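Long-range contacts in mitochondrial RNA-binding protein 1 (Trypanosoma brucei, PDB 2GIA), which binds guide RNA together with its partner MRP2 and is thought to act as a matchmaker between guide RNA and mRNA in mitochondrial RNA editing: residues L37-Y42 and V67-V72; P43-R48 and Q58-R63; R63-R68 and V112-S117. One frame throughout, in Å; residues are numbered along the deposited sequence.

Contact 1. Residues L37-Y42 and V67-V72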
# COMPACT_ATOMS: atom_id res chain seq x y z
N LEU B 37 -11.96 -4.67 13.52
CA LEU B 37 -10.84 -4.42 14.43
C LEU B 37 -11.22 -4.94 15.84
O LEU B 37 -12.35 -4.73 16.30
CB LEU B 37 -10.65 -2.92 14.48
CG LEU B 37 -9.35 -2.16 14.43
CD1 LEU B 37 -8.23 -2.88 13.63
CD2 LEU B 37 -9.74 -0.76 13.85
N LEU B 38 -10.30 -5.61 16.51
CA LEU B 38 -10.54 -6.12 17.87
C LEU B 38 -9.44 -5.53 18.74
O LEU B 38 -8.26 -5.87 18.59
CB LEU B 38 -10.46 -7.67 17.89
CG LEU B 38 -11.35 -8.29 16.78
CD1 LEU B 38 -11.09 -9.79 16.60
CD2 LEU B 38 -12.81 -8.04 17.14
N ILE B 39 -9.81 -4.71 19.70
CA ILE B 39 -8.82 -4.07 20.55
C ILE B 39 -9.01 -4.64 21.95
O ILE B 39 -10.11 -4.61 22.47
CB ILE B 39 -9.04 -2.55 20.54
CG1 ILE B 39 -8.86 -2.03 19.10
CG2 ILE B 39 -7.99 -1.88 21.44
CD1 ILE B 39 -9.11 -0.50 18.93
N SER B 40 -7.92 -5.16 22.51
CA SER B 40 -7.94 -5.82 23.82
C SER B 40 -6.86 -5.33 24.74
O SER B 40 -5.83 -4.79 24.30
CB SER B 40 -7.73 -7.36 23.62
OG SER B 40 -8.78 -7.86 22.83
N GLN B 41 -7.10 -5.44 26.04
CA GLN B 41 -6.05 -5.08 26.95
C GLN B 41 -6.16 -5.94 28.20
O GLN B 41 -7.26 -6.17 28.69
CB GLN B 41 -6.15 -3.63 27.38
CG GLN B 41 -4.87 -3.22 28.12
CD GLN B 41 -4.93 -1.77 28.60
OE1 GLN B 41 -5.61 -1.44 29.58
NE2 GLN B 41 -4.21 -0.89 27.90
N TYR B 42 -5.00 -6.39 28.70
CA TYR B 42 -4.95 -7.23 29.91
C TYR B 42 -4.15 -6.54 30.99
O TYR B 42 -3.06 -6.06 30.72
CB TYR B 42 -4.24 -8.54 29.59
CG TYR B 42 -4.84 -9.31 28.43
CD1 TYR B 42 -5.45 -10.53 28.66
CD2 TYR B 42 -4.78 -8.83 27.11
CE1 TYR B 42 -5.98 -11.28 27.62
CE2 TYR B 42 -5.33 -9.60 26.05
CZ TYR B 42 -5.92 -10.83 26.34
OH TYR B 42 -6.43 -11.67 25.38
N VAL B 67 -12.91 -4.92 22.95
CA VAL B 67 -13.92 -4.21 22.18
C VAL B 67 -13.81 -4.56 20.69
O VAL B 67 -12.72 -4.84 20.18
CB VAL B 67 -13.82 -2.65 22.35
CG1 VAL B 67 -14.07 -2.27 23.86
CG2 VAL B 67 -12.46 -2.13 21.93
N ARG B 68 -14.95 -4.49 20.01
CA ARG B 68 -14.99 -4.83 18.58
C ARG B 68 -15.52 -3.62 17.84
O ARG B 68 -16.55 -3.08 18.22
CB ARG B 68 -15.92 -6.05 18.43
CG ARG B 68 -16.03 -6.60 17.03
CD ARG B 68 -17.22 -7.58 16.98
NE ARG B 68 -16.92 -8.75 16.17
CZ ARG B 68 -16.18 -9.78 16.55
NH1 ARG B 68 -15.66 -9.83 17.78
NH2 ARG B 68 -15.95 -10.78 15.70
N LEU B 69 -14.81 -3.16 16.79
CA LEU B 69 -15.26 -2.00 16.03
C LEU B 69 -15.90 -2.44 14.69
O LEU B 69 -15.84 -3.61 14.32
CB LEU B 69 -14.05 -1.05 15.76
CG LEU B 69 -13.16 -0.66 16.96
CD1 LEU B 69 -12.27 0.59 16.61
CD2 LEU B 69 -13.99 -0.39 18.16
N ARG B 70 -16.51 -1.51 13.99
CA ARG B 70 -17.16 -1.81 12.71
C ARG B 70 -16.23 -1.51 11.54
O ARG B 70 -15.24 -0.81 11.68
CB ARG B 70 -18.42 -0.95 12.54
CG ARG B 70 -19.55 -1.12 13.56
CD ARG B 70 -20.55 0.06 13.36
NE ARG B 70 -19.88 1.35 13.57
CZ ARG B 70 -20.40 2.54 13.24
NH1 ARG B 70 -21.60 2.60 12.68
NH2 ARG B 70 -19.71 3.66 13.50
N HIS B 71 -16.54 -2.04 10.36
CA HIS B 71 -15.70 -1.75 9.21
C HIS B 71 -15.53 -0.24 9.02
O HIS B 71 -14.44 0.24 8.72
CB HIS B 71 -16.32 -2.33 7.93
CG HIS B 71 -15.35 -2.39 6.78
ND1 HIS B 71 -15.77 -2.62 5.48
CD2 HIS B 71 -14.00 -2.31 6.73
CE1 HIS B 71 -14.71 -2.67 4.68
NE2 HIS B 71 -13.63 -2.49 5.41
N VAL B 72 -16.61 0.52 9.18
CA VAL B 72 -16.49 1.96 8.97
C VAL B 72 -15.62 2.67 10.02
O VAL B 72 -14.97 3.68 9.73
CB VAL B 72 -17.92 2.61 8.82
CG1 VAL B 72 -18.59 2.78 10.17
CG2 VAL B 72 -17.80 3.92 8.06
O HOH W 1 -13.08 -2.42 12.11
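Ile39 and Val67 form the tight centre of this strand pairing, a hydrogen-bonded antiparallel pair in which each residue both gives and takes. Val67 N lies 2.9 Å from Ile39 O, and Ile39 N returns the bond to Val67 O. One step further, Leu69 N reaches Leu37 O at 3.0 Å, extending the pairing just beyond the end of strand 65-68.

On the face that carries Ile39 and Val67 the side chains that meet are all apolar. Val67 presents its CG2 branch, which comes within 3.7 Å of Ile39 CB. Leu69 CD1 touches both Leu37 CD2 at 4.0 Å and Ile39 CD1 at 4.1 Å. Leu74 and Leu77 of helix 71-81, with Phe138 and Leu139 of helix 130-145, close over Leu37.

The other face is the more open to solvent. There Leu38 and Arg68 run side by side; the arginine chain bends at chi3 (-141°), bringing one face of its guanidinium against Leu38 CD2, with NH1 3.4 Å from that methyl. Past Leu69 the backbones part, and a water spans the gap, accepting from Leu37 N and donating to Arg70 O at 2.7 Å.

Arg70 is the N-cap of helix 71-81, so the chain passes directly from the outermost strand of a four-stranded antiparallel sheet into a helix, as in the sheet-then-helix order of Whirly-like folds.

Contact 2. Residues P43-R48 and Q58-R63; sequences PQLGPR and QFDADR
Phe59 sets its ring against the backbone of Pro43 and Gln44: Pro43 O lies at the ring edge, near its plane, while CD1 comes within 3.5 Å of Gln44 CA at an oblique slant. Val18 and Tyr42 also touch the Phe59 side chain. The other flat group, the Arg63 guanidinium, is met obliquely by Pro43 CG, 4.1 Å from NH2.

Both groups sit at the neck of the long loop joining antiparallel neighbours 36-43 and 65-68, an extended hairpin connection whose two arms come together here at a single bridge. Two backbone bonds hold the neck: Asp60 N donates to Pro43 O at 2.8 Å, and Leu45 N donates to Gln58 O at 2.8 Å. The proline ring also covers the far arm, with CD 3.3 Å from Arg63 O.

Gln44 braces its own arm. With CG anti to the backbone N (chi1 173°) and the chain stretched out, NE2 reaches Gly46 O at 2.9 Å, while OE1 accepts from Arg19 N. The opposite arm turns sharply through an Asx turn, in which Asp62 N approaches Asp60 OD1 from above the carboxylate plane, 3.0 Å away.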
# COMPACT_ATOMS: atom_id res chain seq x y z
N PRO B 43 -4.67 -6.46 32.22
CA PRO B 43 -3.94 -5.80 33.33
C PRO B 43 -2.76 -6.70 33.69
O PRO B 43 -2.86 -7.94 33.59
CB PRO B 43 -4.96 -5.80 34.47
CG PRO B 43 -6.28 -6.01 33.84
CD PRO B 43 -6.02 -6.89 32.64
N GLN B 44 -1.65 -6.11 34.11
CA GLN B 44 -0.51 -6.92 34.53
C GLN B 44 -0.98 -7.71 35.77
O GLN B 44 -1.79 -7.20 36.54
CB GLN B 44 0.66 -6.02 34.91
CG GLN B 44 1.84 -6.72 35.51
CD GLN B 44 3.05 -5.77 35.64
OE1 GLN B 44 3.17 -4.81 34.89
NE2 GLN B 44 3.93 -6.04 36.59
N LEU B 45 -0.45 -8.93 35.93
CA LEU B 45 -0.78 -9.79 37.08
C LEU B 45 0.51 -9.97 37.89
O LEU B 45 1.46 -10.62 37.46
CB LEU B 45 -1.27 -11.15 36.59
CG LEU B 45 -1.82 -12.12 37.65
CD1 LEU B 45 -3.01 -11.48 38.38
CD2 LEU B 45 -2.21 -13.43 36.98
N GLY B 46 0.57 -9.32 39.05
CA GLY B 46 1.75 -9.44 39.88
C GLY B 46 3.01 -8.78 39.36
O GLY B 46 3.04 -8.22 38.25
N PRO B 47 4.08 -8.84 40.15
CA PRO B 47 5.39 -8.26 39.82
C PRO B 47 5.90 -8.81 38.51
O PRO B 47 5.47 -9.87 38.08
CB PRO B 47 6.28 -8.73 40.99
CG PRO B 47 5.35 -8.82 42.14
CD PRO B 47 4.08 -9.42 41.52
N ARG B 48 6.82 -8.07 37.89
CA ARG B 48 7.51 -8.47 36.67
C ARG B 48 8.10 -9.87 36.91
O ARG B 48 8.73 -10.12 37.95
CB ARG B 48 8.65 -7.49 36.42
CG ARG B 48 9.48 -7.76 35.20
CD ARG B 48 10.71 -6.83 35.24
NE ARG B 48 10.30 -5.43 35.36
CZ ARG B 48 10.01 -4.64 34.32
NH1 ARG B 48 10.10 -5.11 33.08
NH2 ARG B 48 9.60 -3.39 34.52
N GLN B 58 1.95 -13.40 32.86
CA GLN B 58 2.38 -12.08 33.28
C GLN B 58 1.22 -11.12 33.32
O GLN B 58 1.25 -10.14 34.07
CB GLN B 58 3.48 -11.54 32.36
CG GLN B 58 3.95 -10.13 32.68
CD GLN B 58 4.67 -10.02 34.02
OE1 GLN B 58 4.06 -9.80 35.07
NE2 GLN B 58 5.96 -10.19 33.98
N PHE B 59 0.17 -11.41 32.54
CA PHE B 59 -1.02 -10.54 32.47
C PHE B 59 -2.29 -11.34 32.80
O PHE B 59 -2.29 -12.55 32.74
CB PHE B 59 -1.14 -9.90 31.06
CG PHE B 59 0.04 -9.04 30.72
CD1 PHE B 59 0.12 -7.74 31.19
CD2 PHE B 59 1.13 -9.58 30.03
CE1 PHE B 59 1.31 -6.97 30.99
CE2 PHE B 59 2.29 -8.83 29.84
CZ PHE B 59 2.38 -7.54 30.32
N ASP B 60 -3.38 -10.63 33.12
CA ASP B 60 -4.61 -11.28 33.56
C ASP B 60 -5.73 -11.33 32.53
O ASP B 60 -6.55 -10.41 32.46
CB ASP B 60 -5.12 -10.57 34.80
CG ASP B 60 -6.20 -11.37 35.53
OD1 ASP B 60 -6.58 -12.46 35.04
OD2 ASP B 60 -6.65 -10.88 36.60
N ALA B 61 -5.78 -12.42 31.76
CA ALA B 61 -6.83 -12.58 30.75
C ALA B 61 -8.22 -12.58 31.37
O ALA B 61 -9.19 -12.23 30.69
CB ALA B 61 -6.63 -13.87 29.96
N ASP B 62 -8.34 -12.93 32.65
CA ASP B 62 -9.67 -12.95 33.22
C ASP B 62 -10.19 -11.59 33.65
O ASP B 62 -11.32 -11.49 34.10
CB ASP B 62 -9.74 -13.93 34.38
CG ASP B 62 -9.36 -15.31 33.96
OD1 ASP B 62 -9.98 -15.84 33.01
OD2 ASP B 62 -8.43 -15.87 34.57
N ARG B 63 -9.37 -10.54 33.50
CA ARG B 63 -9.82 -9.20 33.81
C ARG B 63 -9.59 -8.31 32.57
O ARG B 63 -9.34 -7.12 32.68
CB ARG B 63 -9.07 -8.66 35.04
CG ARG B 63 -9.68 -9.21 36.38
CD ARG B 63 -9.08 -8.56 37.64
NE ARG B 63 -8.50 -7.23 37.41
CZ ARG B 63 -9.18 -6.09 37.38
NH1 ARG B 63 -10.50 -6.06 37.57
NH2 ARG B 63 -8.53 -4.96 37.13

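Contact 3. Residues R63-R68 and V112-S117; sequences RRISVR and VHRVAS
Arg114 reaches across to the backbone O of Arg63 and the side chain of Ile65, and so ties the loop after strand 111-112 to strand 65-68. These two strands are outermost in their respective antiparallel sheets, so the contact lies at the junction of the two halves of a Whirly-like fold.

Direct hydrogen bonds come first. Arg114 NH1 donates to Arg63 O at 2.8 Å, with the acceptor in the guanidinium plane, and Val115 N donates to Arg64 O at the same length.

Packing against the faces of guanidinium groups follows. Ile65 CD1 covers one face of the Arg114 guanidinium, 3.5 Å from NH2, and the Arg63 guanidinium lies off the opposite face, its NH2 4.0 Å from Arg114 NE. The two like charges probably repel somewhat, an effect that the salt bridge from Arg114 to Glu121 would soften. Arg64, its chain extended, crosses Val115 at about a right angle: chi1 of 71° puts CG between the backbone N and the carbonyl carbon, and Val115 CG1 then sits over the centre of the guanidinium, 3.3 Å from CZ. Ala61 O accepts from NH1 of that same group.

Apolar packing is supplied by Val112, whose CG2 meets Ile65 CD1 at 3.9 Å and whose CG1 meets Val67 CG1.

Farther along, a water bridges the backbones, accepting from Ser66 N and donating to His113 O at 2.6 Å.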
# COMPACT_ATOMS: atom_id res chain seq x y z
N ARG B 63 -9.37 -10.54 33.50
CA ARG B 63 -9.82 -9.20 33.81
C ARG B 63 -9.59 -8.31 32.57
O ARG B 63 -9.34 -7.12 32.68
CB ARG B 63 -9.07 -8.66 35.04
CG ARG B 63 -9.68 -9.21 36.38
CD ARG B 63 -9.08 -8.56 37.64
NE ARG B 63 -8.50 -7.23 37.41
CZ ARG B 63 -9.18 -6.09 37.38
NH1 ARG B 63 -10.50 -6.06 37.57
NH2 ARG B 63 -8.53 -4.96 37.13
N ARG B 64 -9.73 -8.88 31.38
CA ARG B 64 -9.45 -8.11 30.17
C ARG B 64 -10.57 -7.20 29.70
O ARG B 64 -11.73 -7.33 30.09
CB ARG B 64 -9.08 -9.07 29.02
CG ARG B 64 -10.26 -9.88 28.50
CD ARG B 64 -9.78 -10.93 27.50
NE ARG B 64 -10.88 -11.68 26.93
CZ ARG B 64 -11.51 -12.69 27.53
NH1 ARG B 64 -11.14 -13.08 28.75
NH2 ARG B 64 -12.48 -13.32 26.91
N ILE B 65 -10.18 -6.23 28.86
CA ILE B 65 -11.11 -5.36 28.20
C ILE B 65 -11.04 -5.89 26.75
O ILE B 65 -9.95 -6.21 26.25
CB ILE B 65 -10.63 -3.89 28.24
CG1 ILE B 65 -10.93 -3.33 29.63
CG2 ILE B 65 -11.30 -3.05 27.14
CD1 ILE B 65 -10.06 -2.15 29.97
N SER B 66 -12.18 -5.98 26.06
CA SER B 66 -12.17 -6.45 24.69
C SER B 66 -13.29 -5.78 23.90
O SER B 66 -14.48 -6.01 24.15
CB SER B 66 -12.32 -7.99 24.64
OG SER B 66 -12.00 -8.43 23.34
N VAL B 67 -12.91 -4.92 22.95
CA VAL B 67 -13.92 -4.21 22.18
C VAL B 67 -13.81 -4.56 20.69
O VAL B 67 -12.72 -4.84 20.18
CB VAL B 67 -13.82 -2.65 22.35
CG1 VAL B 67 -14.07 -2.27 23.86
CG2 VAL B 67 -12.46 -2.13 21.93
N ARG B 68 -14.95 -4.49 20.01
CA ARG B 68 -14.99 -4.83 18.58
C ARG B 68 -15.52 -3.62 17.84
O ARG B 68 -16.55 -3.08 18.22
CB ARG B 68 -15.92 -6.05 18.43
CG ARG B 68 -16.03 -6.60 17.03
CD ARG B 68 -17.22 -7.58 16.98
NE ARG B 68 -16.92 -8.75 16.17
CZ ARG B 68 -16.18 -9.78 16.55
NH1 ARG B 68 -15.66 -9.83 17.78
NH2 ARG B 68 -15.95 -10.78 15.70
N VAL B 112 -15.75 1.57 29.04
CA VAL B 112 -15.82 0.19 28.52
C VAL B 112 -16.09 -0.70 29.74
O VAL B 112 -16.06 -0.24 30.87
CB VAL B 112 -14.44 -0.30 27.98
CG1 VAL B 112 -13.98 0.61 26.84
CG2 VAL B 112 -13.37 -0.25 29.12
N HIS B 113 -16.34 -1.97 29.52
CA HIS B 113 -16.47 -2.82 30.71
C HIS B 113 -15.50 -3.98 30.53
O HIS B 113 -15.09 -4.25 29.40
CB HIS B 113 -17.91 -3.29 30.87
CG HIS B 113 -18.46 -4.02 29.70
ND1 HIS B 113 -18.08 -5.31 29.38
CD2 HIS B 113 -19.40 -3.66 28.78
CE1 HIS B 113 -18.76 -5.71 28.31
NE2 HIS B 113 -19.56 -4.74 27.93
N ARG B 114 -15.05 -4.59 31.63
CA ARG B 114 -14.16 -5.73 31.53
C ARG B 114 -14.94 -7.01 31.22
O ARG B 114 -16.19 -7.00 31.21
CB ARG B 114 -13.34 -5.88 32.80
CG ARG B 114 -12.35 -4.75 32.91
CD ARG B 114 -11.36 -4.82 34.04
NE ARG B 114 -10.65 -3.54 34.01
CZ ARG B 114 -9.52 -3.32 33.35
NH1 ARG B 114 -8.90 -4.31 32.66
NH2 ARG B 114 -9.06 -2.07 33.31
N VAL B 115 -14.23 -8.11 30.93
CA VAL B 115 -14.93 -9.36 30.61
C VAL B 115 -15.78 -9.79 31.79
O VAL B 115 -15.38 -9.64 32.95
CB VAL B 115 -13.98 -10.54 30.28
CG1 VAL B 115 -13.44 -10.39 28.90
CG2 VAL B 115 -12.89 -10.63 31.32
N ALA B 116 -16.95 -10.34 31.46
CA ALA B 116 -17.90 -10.81 32.46
C ALA B 116 -18.13 -9.79 33.56
O ALA B 116 -17.94 -10.09 34.74
CB ALA B 116 -17.41 -12.14 33.05
N SER B 117 -18.53 -8.58 33.17
CA SER B 117 -18.82 -7.50 34.11
C SER B 117 -19.61 -6.45 33.32
O SER B 117 -19.32 -6.22 32.14
CB SER B 117 -17.52 -6.90 34.67
OG SER B 117 -17.75 -6.09 35.81
O HOH W 2 -14.65 -5.69 27.25

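Overall arrangement
The three contacts gather around one short strand and the loop that leads into it. Along the chain, contact 2 is nested within the loop closed by contact 1, and contact 3 begins on Arg63, where contact 2 ends. Strand 65-68 serves contacts 1 and 3, whose centres lie about 11 Å apart: strand 36-43 pairs with it in the first sheet, and the loop leaving strand 111-112 approaches from the second. Contact 2 lies nearer the surface, its centre about 20 Å from that of contact 1, at the far end of strand 36-43. At the opposite end, His71 and Val72, at the start of helix 71-81, pack on the MRP2 chain, so the helix that follows the sheet faces the partner.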